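Local structure of isomaltodextranase (Arthrobacter globiformis, 5AWO) at residues F518-P523 and N587-G592. The protein hydrolyses alpha-1,6-glucosidic linkages of dextran-like polysaccharides, releasing successive isomaltose units from the non-reducing chain ends. Numbering follows the deposited sequence.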
loop_
_atom_site.group_PDB
_atom_site.type_symbol
_atom_site.label_atom_id
_atom_site.label_comp_id
_atom_site.label_asym_id
_atom_site.label_seq_id
_atom_site.Cartn_x
_atom_site.Cartn_y
_atom_site.Cartn_z
ATOM N N PHE A 518 12.588 -8.897 2.905
ATOM C CA PHE A 518 13.130 -8.046 3.964
ATOM C C PHE A 518 13.810 -6.855 3.325
ATOM O O PHE A 518 14.522 -6.991 2.320
ATOM C CB PHE A 518 14.195 -8.783 4.793
ATOM C CG PHE A 518 13.717 -10.039 5.444
ATOM C CD1 PHE A 518 13.190 -10.024 6.730
ATOM C CD2 PHE A 518 13.854 -11.262 4.795
ATOM C CE1 PHE A 518 12.782 -11.182 7.353
ATOM C CE2 PHE A 518 13.441 -12.423 5.406
ATOM C CZ PHE A 518 12.904 -12.398 6.683
ATOM N N ALA A 519 13.641 -5.675 3.916
ATOM C CA ALA A 519 14.417 -4.525 3.538
ATOM C C ALA A 519 15.548 -4.361 4.520
ATOM O O ALA A 519 15.333 -4.351 5.714
ATOM C CB ALA A 519 13.560 -3.273 3.538
ATOM N N VAL A 520 16.761 -4.203 4.004
ATOM C CA VAL A 520 17.934 -4.094 4.860
ATOM C C VAL A 520 18.779 -2.915 4.381
ATOM O O VAL A 520 18.926 -2.694 3.185
ATOM C CB VAL A 520 18.776 -5.405 4.868
ATOM C CG1 VAL A 520 17.919 -6.616 5.171
ATOM C CG2 VAL A 520 19.503 -5.602 3.563
ATOM N N GLN A 521 19.319 -2.166 5.336
ATOM C CA GLN A 521 20.165 -1.009 5.045
ATOM C C GLN A 521 21.577 -1.319 5.566
ATOM O O GLN A 521 21.727 -1.743 6.711
ATOM C CB GLN A 521 19.591 0.243 5.717
ATOM C CG GLN A 521 20.124 1.577 5.196
ATOM C CD GLN A 521 19.360 2.138 4.001
ATOM O OE1 GLN A 521 18.341 1.595 3.594
ATOM N NE2 GLN A 521 19.869 3.225 3.426
ATOM N N VAL A 522 22.579 -1.168 4.695
ATOM C CA VAL A 522 24.005 -1.341 5.071
ATOM C C VAL A 522 24.845 -0.157 4.570
ATOM O O VAL A 522 24.438 0.552 3.661
ATOM C CB VAL A 522 24.622 -2.663 4.529
ATOM C CG1 VAL A 522 24.042 -3.873 5.244
ATOM C CG2 VAL A 522 24.435 -2.779 3.037
ATOM N N PRO A 523 26.042 0.048 5.155
ATOM C CA PRO A 523 26.879 1.232 4.838
ATOM C C PRO A 523 27.717 1.286 3.536
ATOM O O PRO A 523 28.038 2.390 3.114
ATOM C CB PRO A 523 27.798 1.350 6.060
ATOM C CG PRO A 523 27.808 0.002 6.683
ATOM C CD PRO A 523 26.470 -0.610 6.397
ATOM N N ASN A 587 18.730 -2.527 0.443
ATOM C CA ASN A 587 18.674 -3.772 -0.302
ATOM C C ASN A 587 17.387 -4.486 0.051
ATOM O O ASN A 587 16.970 -4.470 1.216
ATOM C CB ASN A 587 19.863 -4.692 0.063
ATOM C CG ASN A 587 21.203 -4.080 -0.284
ATOM O OD1 ASN A 587 21.719 -4.247 -1.409
ATOM N ND2 ASN A 587 21.751 -3.323 0.659
ATOM N N LEU A 588 16.788 -5.143 -0.933
ATOM C CA LEU A 588 15.683 -6.053 -0.679
ATOM C C LEU A 588 16.199 -7.479 -0.726
ATOM O O LEU A 588 16.696 -7.918 -1.781
ATOM C CB LEU A 588 14.561 -5.859 -1.699
ATOM C CG LEU A 588 13.770 -4.542 -1.639
ATOM C CD1 LEU A 588 13.224 -4.296 -0.236
ATOM C CD2 LEU A 588 14.560 -3.333 -2.103
ATOM N N VAL A 589 16.117 -8.175 0.394
ATOM C CA VAL A 589 16.576 -9.559 0.487
ATOM C C VAL A 589 15.328 -10.409 0.503
ATOM O O VAL A 589 14.521 -10.331 1.445
ATOM C CB VAL A 589 17.448 -9.788 1.742
ATOM C CG1 VAL A 589 17.859 -11.250 1.854
ATOM C CG2 VAL A 589 18.688 -8.904 1.693
ATOM N N THR A 590 15.159 -11.197 -0.553
ATOM C CA THR A 590 14.010 -12.060 -0.743
ATOM C C THR A 590 14.434 -13.525 -0.719
ATOM O O THR A 590 15.381 -13.916 -1.422
ATOM C CB THR A 590 13.272 -11.692 -2.039
ATOM O OG1 THR A 590 12.741 -10.354 -1.890
ATOM C CG2 THR A 590 12.140 -12.645 -2.370
ATOM N N ILE A 591 13.717 -14.299 0.076
ATOM C CA ILE A 591 13.900 -15.752 0.216
ATOM C C ILE A 591 12.584 -16.423 -0.120
ATOM O O ILE A 591 11.550 -16.055 0.438
ATOM C CB ILE A 591 14.397 -16.165 1.632
ATOM C CG1 ILE A 591 14.465 -17.695 1.759
ATOM C CG2 ILE A 591 13.532 -15.568 2.746
ATOM C CD1 ILE A 591 15.263 -18.191 2.961
ATOM N N GLY A 592 12.603 -17.396 -1.040
ATOM C CA GLY A 592 11.392 -18.066 -1.462
ATOM C C GLY A 592 11.647 -19.448 -2.028
ATOM O O GLY A 592 12.795 -19.822 -2.235
#
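Val520 turns CG2 into the slot between its own backbone N and carbonyl carbon, with CG1 anti to the carbonyl carbon (chi1 -51°), while Val589 holds its CG2 anti to the carbonyl carbon, and the CG2 methyls of Val520 and Val589 meet at 3.9 Å. They sit on neighbouring antiparallel strands, 515-522 and 585-592, in the beta-sandwich of the CBM35 carbohydrate-binding module, away from the catalytic residues. Two hydrogen-bonded pairs, Phe518 with Val589 and Val520 with Asn587, flank the non-hydrogen-bonded pair Ala519–Leu588. Phe518 N to Val589 O, Val589 N to Phe518 O, Val520 N to Asn587 O and Asn587 N to Val520 O are each 2.8 Å and close to straight. At the non-hydrogen-bonded pair, Leu588 CA-H points at Phe518 O and Ala519 CA-H at Asn587 O. The face carrying Phe518, Val520, Asn587, Val589 and Ile591 looks into the sandwich, where Leu582 and Ile580 of strand 574-582 and Leu603 and Ile606 of strand 601-609 pack against it. Here the Phe518 ring lies alongside Ile591: Phe518 CE2 lies 4.1 Å from Ile591 CG2, and Val589 O is also at the ring's edge, near its plane. Val520 CG2 also rests on Asn587 CB, 3.6 Å away. The buried Asn587 amide is satisfied beyond the strand pair, ND2 bonding to Asp583 O. On the reverse face Ala519 CB touches Leu588 CD1 at 3.9 Å. Past the last paired residue, the side chain of Val522 crosses that of Asn587 at about a right angle, with Val522 CG2 3.6 Å from Asn587 ND2.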